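Local coordinates for peroxisomal fatty acid beta-oxidation multifunctional protein MFP2 (Arabidopsis thaliana, PDB 2WTB) that catalyses the hydration of long-chain enoyl-CoA and the NAD-dependent oxidation of 3-hydroxyacyl-CoA in peroxisomal fatty acid beta-oxidation during seed germination, at residues I21-P26 / F33-N38; P104-I109 / L202-R207. All blocks are in the same frame, centred on the assembly; numbering follows the deposited sequence.

Contact 1 (I21-P26 / F33-N38); sequences ITLINP and FDVLYN
Val35 meets Leu23 and Asn25 with one methyl each, and these two touches are the closest between the end of strand 18-24 with the residue after it and the first turn of helix 33-46. The helix opens at Phe33, whose carbonyl O takes the backbone N-H of Tyr37 and whose side chain touches Ile89 of helix 88-99. After Asp34 comes Val35, its CB directed at the strand and its backbone N hydrogen-bonded to Ser32 OG. With CG1 anti to the backbone N (chi1 170°), the two methyls part, one to Leu23 in the strand and one to Asn25 just beyond it: CG1 lies 4.0 Å from CD2 of Leu23, the two side chains crossing nearly at right angles, while CG2 rests 3.9 Å from CB of Asn25. This is helix-on-sheet packing within the beta-alpha-beta unit strand 18-24, helix 33-46, strand 54-59 of the crotonase-like domain. Asn25 meets Val35 through CB, while its amide ND2 bonds to Ser30 O in the connecting loop. Leu36, whose CB points away from the strand, touches Ile89 as Phe33 does. At Asn38 the backbone N bonds to Asp34 O (3.0 Å), and the side chain lies against Lys8 and Thr9 of strand 8-13.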
ATOM      1  N   ILE A  21      10.095  16.408 -29.373  1.00 41.75           N
ATOM      2  CA  ILE A  21      10.850  15.337 -28.738  1.00 42.92           C
ATOM      3  C   ILE A  21       9.913  14.372 -28.025  1.00 54.85           C
ATOM      4  O   ILE A  21       9.185  14.767 -27.112  1.00 55.70           O
ATOM      5  CB  ILE A  21      11.850  15.896 -27.711  1.00 47.26           C
ATOM      6  CG1 ILE A  21      12.760  16.935 -28.363  1.00 47.29           C
ATOM      7  CG2 ILE A  21      12.670  14.775 -27.088  1.00 38.57           C
ATOM      8  CD1 ILE A  21      13.767  17.521 -27.412  1.00 45.25           C
ATOM      9  N   THR A  22       9.936  13.107 -28.439  1.00 51.33           N
ATOM     10  CA  THR A  22       9.078  12.089 -27.836  1.00 51.21           C
ATOM     11  C   THR A  22       9.846  11.226 -26.843  1.00 57.74           C
ATOM     12  O   THR A  22      10.866  10.628 -27.184  1.00 60.73           O
ATOM     13  CB  THR A  22       8.435  11.169 -28.897  1.00 53.17           C
ATOM     14  OG1 THR A  22       7.786  11.959 -29.901  1.00 47.03           O
ATOM     15  CG2 THR A  22       7.415  10.239 -28.249  1.00 41.64           C
ATOM     16  N   LEU A  23       9.350  11.166 -25.612  1.00 53.10           N
ATOM     17  CA  LEU A  23       9.953  10.327 -24.587  1.00 44.06           C
ATOM     18  C   LEU A  23       9.491   8.887 -24.766  1.00 53.94           C
ATOM     19  O   LEU A  23       8.295   8.597 -24.721  1.00 62.40           O
ATOM     20  CB  LEU A  23       9.586  10.833 -23.192  1.00 44.04           C
ATOM     21  CG  LEU A  23       9.834  12.319 -22.904  1.00 48.44           C
ATOM     22  CD1 LEU A  23       9.313  12.686 -21.523  1.00 51.54           C
ATOM     23  CD2 LEU A  23      11.310  12.671 -23.035  1.00 36.46           C
ATOM     24  N   ILE A  24      10.444   7.986 -24.971  1.00 52.38           N
ATOM     25  CA  ILE A  24      10.120   6.599 -25.272  1.00 59.52           C
ATOM     26  C   ILE A  24      10.806   5.625 -24.318  1.00 61.72           C
ATOM     27  O   ILE A  24      11.964   5.258 -24.515  1.00 63.08           O
ATOM     28  CB  ILE A  24      10.508   6.243 -26.719  1.00 53.78           C
ATOM     29  CG1 ILE A  24       9.932   7.274 -27.689  1.00 54.15           C
ATOM     30  CG2 ILE A  24      10.029   4.848 -27.072  1.00 51.23           C
ATOM     31  CD1 ILE A  24      10.278   7.003 -29.130  1.00 67.27           C
ATOM     32  N   ASN A  25      10.082   5.206 -23.287  1.00 59.09           N
ATOM     33  CA  ASN A  25      10.601   4.237 -22.334  1.00 65.90           C
ATOM     34  C   ASN A  25       9.479   3.531 -21.575  1.00 73.88           C
ATOM     35  O   ASN A  25       9.220   3.839 -20.411  1.00 77.30           O
ATOM     36  CB  ASN A  25      11.565   4.907 -21.353  1.00 64.95           C
ATOM     37  CG  ASN A  25      12.253   3.911 -20.442  1.00 77.50           C
ATOM     38  OD1 ASN A  25      12.518   2.775 -20.837  1.00 91.51           O
ATOM     39  ND2 ASN A  25      12.546   4.330 -19.216  1.00 73.23           N
ATOM     40  N   PRO A  26       8.811   2.576 -22.238  1.00 68.96           N
ATOM     41  CA  PRO A  26       7.703   1.815 -21.650  1.00 72.14           C
ATOM     42  C   PRO A  26       8.101   1.221 -20.305  1.00 77.67           C
ATOM     43  O   PRO A  26       9.284   0.954 -20.091  1.00 82.65           O
ATOM     44  CB  PRO A  26       7.473   0.698 -22.669  1.00 79.41           C
ATOM     45  CG  PRO A  26       7.957   1.260 -23.956  1.00 77.65           C
ATOM     46  CD  PRO A  26       9.123   2.133 -23.607  1.00 72.45           C
ATOM     47  N   PHE A  33      18.300   7.745 -16.910  1.00 76.12           N
ATOM     48  CA  PHE A  33      19.443   8.558 -17.299  1.00 72.13           C
ATOM     49  C   PHE A  33      19.587   8.538 -18.812  1.00 81.92           C
ATOM     50  O   PHE A  33      19.892   9.558 -19.429  1.00 88.05           O
ATOM     51  CB  PHE A  33      20.726   8.053 -16.637  1.00 80.37           C
ATOM     52  CG  PHE A  33      20.794   8.330 -15.165  1.00 81.65           C
ATOM     53  CD1 PHE A  33      20.831   9.632 -14.694  1.00 80.46           C
ATOM     54  CD2 PHE A  33      20.823   7.290 -14.252  1.00 78.36           C
ATOM     55  CE1 PHE A  33      20.891   9.893 -13.339  1.00 82.43           C
ATOM     56  CE2 PHE A  33      20.884   7.545 -12.893  1.00 83.45           C
ATOM     57  CZ  PHE A  33      20.919   8.848 -12.437  1.00 82.27           C
ATOM     58  N   ASP A  34      19.356   7.369 -19.402  1.00 80.51           N
ATOM     59  CA  ASP A  34      19.429   7.204 -20.848  1.00 80.69           C
ATOM     60  C   ASP A  34      18.555   8.242 -21.537  1.00 80.92           C
ATOM     61  O   ASP A  34      19.029   9.024 -22.362  1.00 81.57           O
ATOM     62  CB  ASP A  34      18.980   5.800 -21.254  1.00 89.80           C
ATOM     63  CG  ASP A  34      19.743   4.708 -20.530  1.00106.69           C
ATOM     64  OD1 ASP A  34      19.897   3.611 -21.106  1.00113.90           O
ATOM     65  OD2 ASP A  34      20.191   4.942 -19.386  1.00112.87           O
ATOM     66  N   VAL A  35      17.273   8.241 -21.191  1.00 78.31           N
ATOM     67  CA  VAL A  35      16.334   9.209 -21.734  1.00 68.90           C
ATOM     68  C   VAL A  35      16.862  10.624 -21.534  1.00 59.46           C
ATOM     69  O   VAL A  35      16.862  11.436 -22.461  1.00 49.06           O
ATOM     70  CB  VAL A  35      14.947   9.072 -21.070  1.00 64.12           C
ATOM     71  CG1 VAL A  35      14.042  10.234 -21.462  1.00 48.06           C
ATOM     72  CG2 VAL A  35      14.313   7.736 -21.438  1.00 62.08           C
ATOM     73  N   LEU A  36      17.328  10.907 -20.322  1.00 62.37           N
ATOM     74  CA  LEU A  36      17.787  12.248 -19.969  1.00 64.74           C
ATOM     75  C   LEU A  36      18.981  12.712 -20.799  1.00 66.55           C
ATOM     76  O   LEU A  36      19.054  13.877 -21.187  1.00 74.90           O
ATOM     77  CB  LEU A  36      18.114  12.328 -18.476  1.00 70.07           C
ATOM     78  CG  LEU A  36      16.903  12.367 -17.543  1.00 69.72           C
ATOM     79  CD1 LEU A  36      17.317  12.111 -16.103  1.00 64.75           C
ATOM     80  CD2 LEU A  36      16.175  13.696 -17.674  1.00 63.95           C
ATOM     81  N   TYR A  37      19.914  11.804 -21.070  1.00 65.37           N
ATOM     82  CA  TYR A  37      21.105  12.155 -21.838  1.00 74.91           C
ATOM     83  C   TYR A  37      20.797  12.284 -23.327  1.00 65.99           C
ATOM     84  O   TYR A  37      21.434  13.063 -24.036  1.00 66.66           O
ATOM     85  CB  TYR A  37      22.237  11.152 -21.599  1.00 86.60           C
ATOM     86  CG  TYR A  37      22.701  11.110 -20.160  1.00 94.85           C
ATOM     87  CD1 TYR A  37      22.877  12.282 -19.437  1.00 99.26           C
ATOM     88  CD2 TYR A  37      22.969   9.902 -19.528  1.00 94.89           C
ATOM     89  CE1 TYR A  37      23.299  12.253 -18.121  1.00104.88           C
ATOM     90  CE2 TYR A  37      23.393   9.864 -18.212  1.00100.53           C
ATOM     91  CZ  TYR A  37      23.556  11.043 -17.514  1.00106.35           C
ATOM     92  OH  TYR A  37      23.978  11.014 -16.205  1.00110.25           O
ATOM     93  N   ASN A  38      19.819  11.518 -23.796  1.00 59.22           N
ATOM     94  CA  ASN A  38      19.331  11.681 -25.156  1.00 73.16           C
ATOM     95  C   ASN A  38      18.632  13.026 -25.285  1.00 75.59           C
ATOM     96  O   ASN A  38      18.710  13.687 -26.320  1.00 80.68           O
ATOM     97  CB  ASN A  38      18.370  10.552 -25.530  1.00 81.96           C
ATOM     98  CG  ASN A  38      19.075   9.226 -25.717  1.00 90.61           C
ATOM     99  OD1 ASN A  38      20.293   9.129 -25.569  1.00 95.57           O
ATOM    100  ND2 ASN A  38      18.309   8.192 -26.046  1.00 95.59           N
TER

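Contact 2 (P104-I109 / L202-R207); sequences PSVAAI and LDIVGR
Pro104 sets its ring against Ile204 and Val205 at the end of helix 193-205, and this is where the two segments pack tightly. CG of the ring reaches both helix residues, 3.6 Å from CG2 of Val205 and 3.7 Å from CG2 of Ile204; CB also lies 3.7 Å from that Ile204 methyl, and CD is 3.7 Å from CG2 of Val205. With CG2 anti to the backbone N and CG1 beside it (chi1 -63°), Ile204 turns the CG2 methyl to the ring, and the two side chains slide past each other in opposite directions. Val205 instead crosses the ring at about a right angle. Pro104 and Ile204 also both touch Trp211. Further along strand 105-109 the fit slackens: Val106 CG2 approaches CD1 of Ile204 only to 4.4 Å, and its packing against the helix continues through Ala197 and Ala201. In the crotonase-like domain this lays the C-terminal end of helix 193-205 over the start of a central strand, flanked by strands 54-59 and 126-129. The outer side is more open. Val205 is partly exposed, and the helix ends in a Schellman motif, with positive phi at Arg207 (70°), whose N bonds to Ile204 O at 3.1 Å, and weak bonds from Gly206 N back into the last turn. Asp203, on another side of the helix, forms salt bridges with Arg199 and Arg208. With no hydrogen bond or charge pair joining the two segments, their mutual hold is apolar, resting on the burial of aliphatic groups and closest at the proline ring.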
ATOM      1  N   PRO A 104      12.066  28.664 -26.710  1.00 61.14           N
ATOM      2  CA  PRO A 104      11.006  28.245 -25.789  1.00 48.48           C
ATOM      3  C   PRO A 104      10.688  26.760 -25.917  1.00 45.48           C
ATOM      4  O   PRO A 104      10.751  26.206 -27.013  1.00 48.82           O
ATOM      5  CB  PRO A 104       9.794  29.074 -26.238  1.00 47.23           C
ATOM      6  CG  PRO A 104      10.306  30.040 -27.273  1.00 59.30           C
ATOM      7  CD  PRO A 104      11.529  29.422 -27.851  1.00 62.73           C
ATOM      8  N   SER A 105      10.356  26.129 -24.796  1.00 39.73           N
ATOM      9  CA  SER A 105       9.923  24.740 -24.787  1.00 35.63           C
ATOM     10  C   SER A 105       8.479  24.680 -24.316  1.00 45.43           C
ATOM     11  O   SER A 105       8.071  25.450 -23.442  1.00 49.42           O
ATOM     12  CB  SER A 105      10.798  23.901 -23.854  1.00 30.82           C
ATOM     13  OG  SER A 105      12.130  23.824 -24.326  1.00 74.78           O
ATOM     14  N   VAL A 106       7.706  23.773 -24.902  1.00 45.97           N
ATOM     15  CA  VAL A 106       6.336  23.541 -24.466  1.00 44.48           C
ATOM     16  C   VAL A 106       6.116  22.053 -24.257  1.00 46.95           C
ATOM     17  O   VAL A 106       6.437  21.244 -25.124  1.00 52.19           O
ATOM     18  CB  VAL A 106       5.310  24.059 -25.486  1.00 40.93           C
ATOM     19  CG1 VAL A 106       3.898  23.739 -25.019  1.00 38.38           C
ATOM     20  CG2 VAL A 106       5.478  25.554 -25.696  1.00 36.15           C
ATOM     21  N   ALA A 107       5.575  21.697 -23.098  1.00 42.97           N
ATOM     22  CA  ALA A 107       5.294  20.301 -22.794  1.00 48.22           C
ATOM     23  C   ALA A 107       3.889  19.919 -23.255  1.00 51.82           C
ATOM     24  O   ALA A 107       2.921  20.637 -23.001  1.00 51.65           O
ATOM     25  CB  ALA A 107       5.463  20.035 -21.305  1.00 30.90           C
ATOM     26  N   ALA A 108       3.794  18.788 -23.947  1.00 47.82           N
ATOM     27  CA  ALA A 108       2.511  18.249 -24.382  1.00 43.01           C
ATOM     28  C   ALA A 108       2.185  17.019 -23.548  1.00 44.34           C
ATOM     29  O   ALA A 108       2.736  15.943 -23.772  1.00 48.66           O
ATOM     30  CB  ALA A 108       2.557  17.899 -25.858  1.00 36.45           C
ATOM     31  N   ILE A 109       1.291  17.188 -22.580  1.00 46.15           N
ATOM     32  CA  ILE A 109       1.019  16.140 -21.604  1.00 49.94           C
ATOM     33  C   ILE A 109      -0.237  15.323 -21.901  1.00 47.13           C
ATOM     34  O   ILE A 109      -1.314  15.870 -22.144  1.00 40.66           O
ATOM     35  CB  ILE A 109       0.912  16.712 -20.176  1.00 47.78           C
ATOM     36  CG1 ILE A 109       2.228  17.379 -19.766  1.00 49.18           C
ATOM     37  CG2 ILE A 109       0.539  15.613 -19.189  1.00 42.51           C
ATOM     38  CD1 ILE A 109       2.173  18.063 -18.412  1.00 40.88           C
ATOM     39  N   LEU A 202       5.351  28.643 -30.966  1.00 52.32           N
ATOM     40  CA  LEU A 202       5.639  29.713 -31.918  1.00 50.88           C
ATOM     41  C   LEU A 202       4.948  31.014 -31.523  1.00 53.49           C
ATOM     42  O   LEU A 202       5.350  32.092 -31.955  1.00 60.70           O
ATOM     43  CB  LEU A 202       5.259  29.308 -33.346  1.00 54.26           C
ATOM     44  CG  LEU A 202       6.154  28.257 -34.008  1.00 50.08           C
ATOM     45  CD1 LEU A 202       5.959  28.260 -35.515  1.00 54.49           C
ATOM     46  CD2 LEU A 202       7.612  28.508 -33.667  1.00 51.71           C
ATOM     47  N   ASP A 203       3.906  30.907 -30.705  1.00 54.74           N
ATOM     48  CA  ASP A 203       3.271  32.086 -30.130  1.00 53.18           C
ATOM     49  C   ASP A 203       4.260  32.821 -29.228  1.00 48.61           C
ATOM     50  O   ASP A 203       4.354  34.048 -29.258  1.00 47.02           O
ATOM     51  CB  ASP A 203       2.024  31.696 -29.333  1.00 64.36           C
ATOM     52  CG  ASP A 203       0.783  31.587 -30.201  1.00 67.04           C
ATOM     53  OD1 ASP A 203       0.781  32.153 -31.315  1.00 54.46           O
ATOM     54  OD2 ASP A 203      -0.197  30.946 -29.763  1.00 74.19           O
ATOM     55  N   ILE A 204       4.999  32.058 -28.429  1.00 43.22           N
ATOM     56  CA  ILE A 204       5.994  32.624 -27.528  1.00 42.38           C
ATOM     57  C   ILE A 204       7.128  33.272 -28.314  1.00 48.46           C
ATOM     58  O   ILE A 204       7.552  34.384 -28.006  1.00 56.64           O
ATOM     59  CB  ILE A 204       6.570  31.554 -26.586  1.00 41.26           C
ATOM     60  CG1 ILE A 204       5.471  30.990 -25.681  1.00 42.21           C
ATOM     61  CG2 ILE A 204       7.708  32.127 -25.758  1.00 41.28           C
ATOM     62  CD1 ILE A 204       5.933  29.836 -24.808  1.00 35.12           C
ATOM     63  N   VAL A 205       7.615  32.569 -29.331  1.00 51.41           N
ATOM     64  CA  VAL A 205       8.658  33.099 -30.199  1.00 44.86           C
ATOM     65  C   VAL A 205       8.214  34.405 -30.853  1.00 53.08           C
ATOM     66  O   VAL A 205       9.027  35.297 -31.096  1.00 65.38           O
ATOM     67  CB  VAL A 205       9.037  32.089 -31.299  1.00 39.71           C
ATOM     68  CG1 VAL A 205       9.805  32.778 -32.413  1.00 42.07           C
ATOM     69  CG2 VAL A 205       9.844  30.942 -30.714  1.00 33.83           C
ATOM     70  N   GLY A 206       6.916  34.514 -31.125  1.00 48.19           N
ATOM     71  CA  GLY A 206       6.368  35.672 -31.806  1.00 42.57           C
ATOM     72  C   GLY A 206       5.752  36.697 -30.875  1.00 47.32           C
ATOM     73  O   GLY A 206       5.191  37.698 -31.325  1.00 55.37           O
ATOM     74  N   ARG A 207       5.849  36.442 -29.574  1.00 40.18           N
ATOM     75  CA  ARG A 207       5.389  37.391 -28.564  1.00 48.32           C
ATOM     76  C   ARG A 207       3.873  37.530 -28.517  1.00 49.80           C
ATOM     77  O   ARG A 207       3.354  38.521 -28.005  1.00 59.47           O
ATOM     78  CB  ARG A 207       6.025  38.765 -28.787  1.00 55.06           C
ATOM     79  CG  ARG A 207       7.539  38.767 -28.717  1.00 77.88           C
ATOM     80  CD  ARG A 207       8.112  40.012 -29.368  1.00 96.34           C
ATOM     81  NE  ARG A 207       7.714  40.123 -30.769  1.00106.81           N
ATOM     82  CZ  ARG A 207       8.359  39.542 -31.776  1.00111.30           C
ATOM     83  NH1 ARG A 207       9.437  38.807 -31.540  1.00107.70           N
ATOM     84  NH2 ARG A 207       7.927  39.699 -33.020  1.00112.09           N
TER

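In the fold
Both contacts set a helix against the same mixed sheet of the hydratase/isomerase region, with centres about 21 Å apart and no touch between them. Contact 1 closes over a short loop and joins neighbours in sequence, whereas contact 2 brings together segments more than 90 residues apart. Each is largely buried, but contact 2 runs out to partly exposed Val205 at the helix end. Their chemistry is alike, aliphatic and free of cross-segment hydrogen bonds; contact 1 centres on one valine, while contact 2 spreads over a proline ring and is larger (166 against 122 Å²). Leu23 of contact 1 has its side chain about 11 Å from that of Glu119, the predicted nucleophile, whereas contact 2 is remote from the annotated sites.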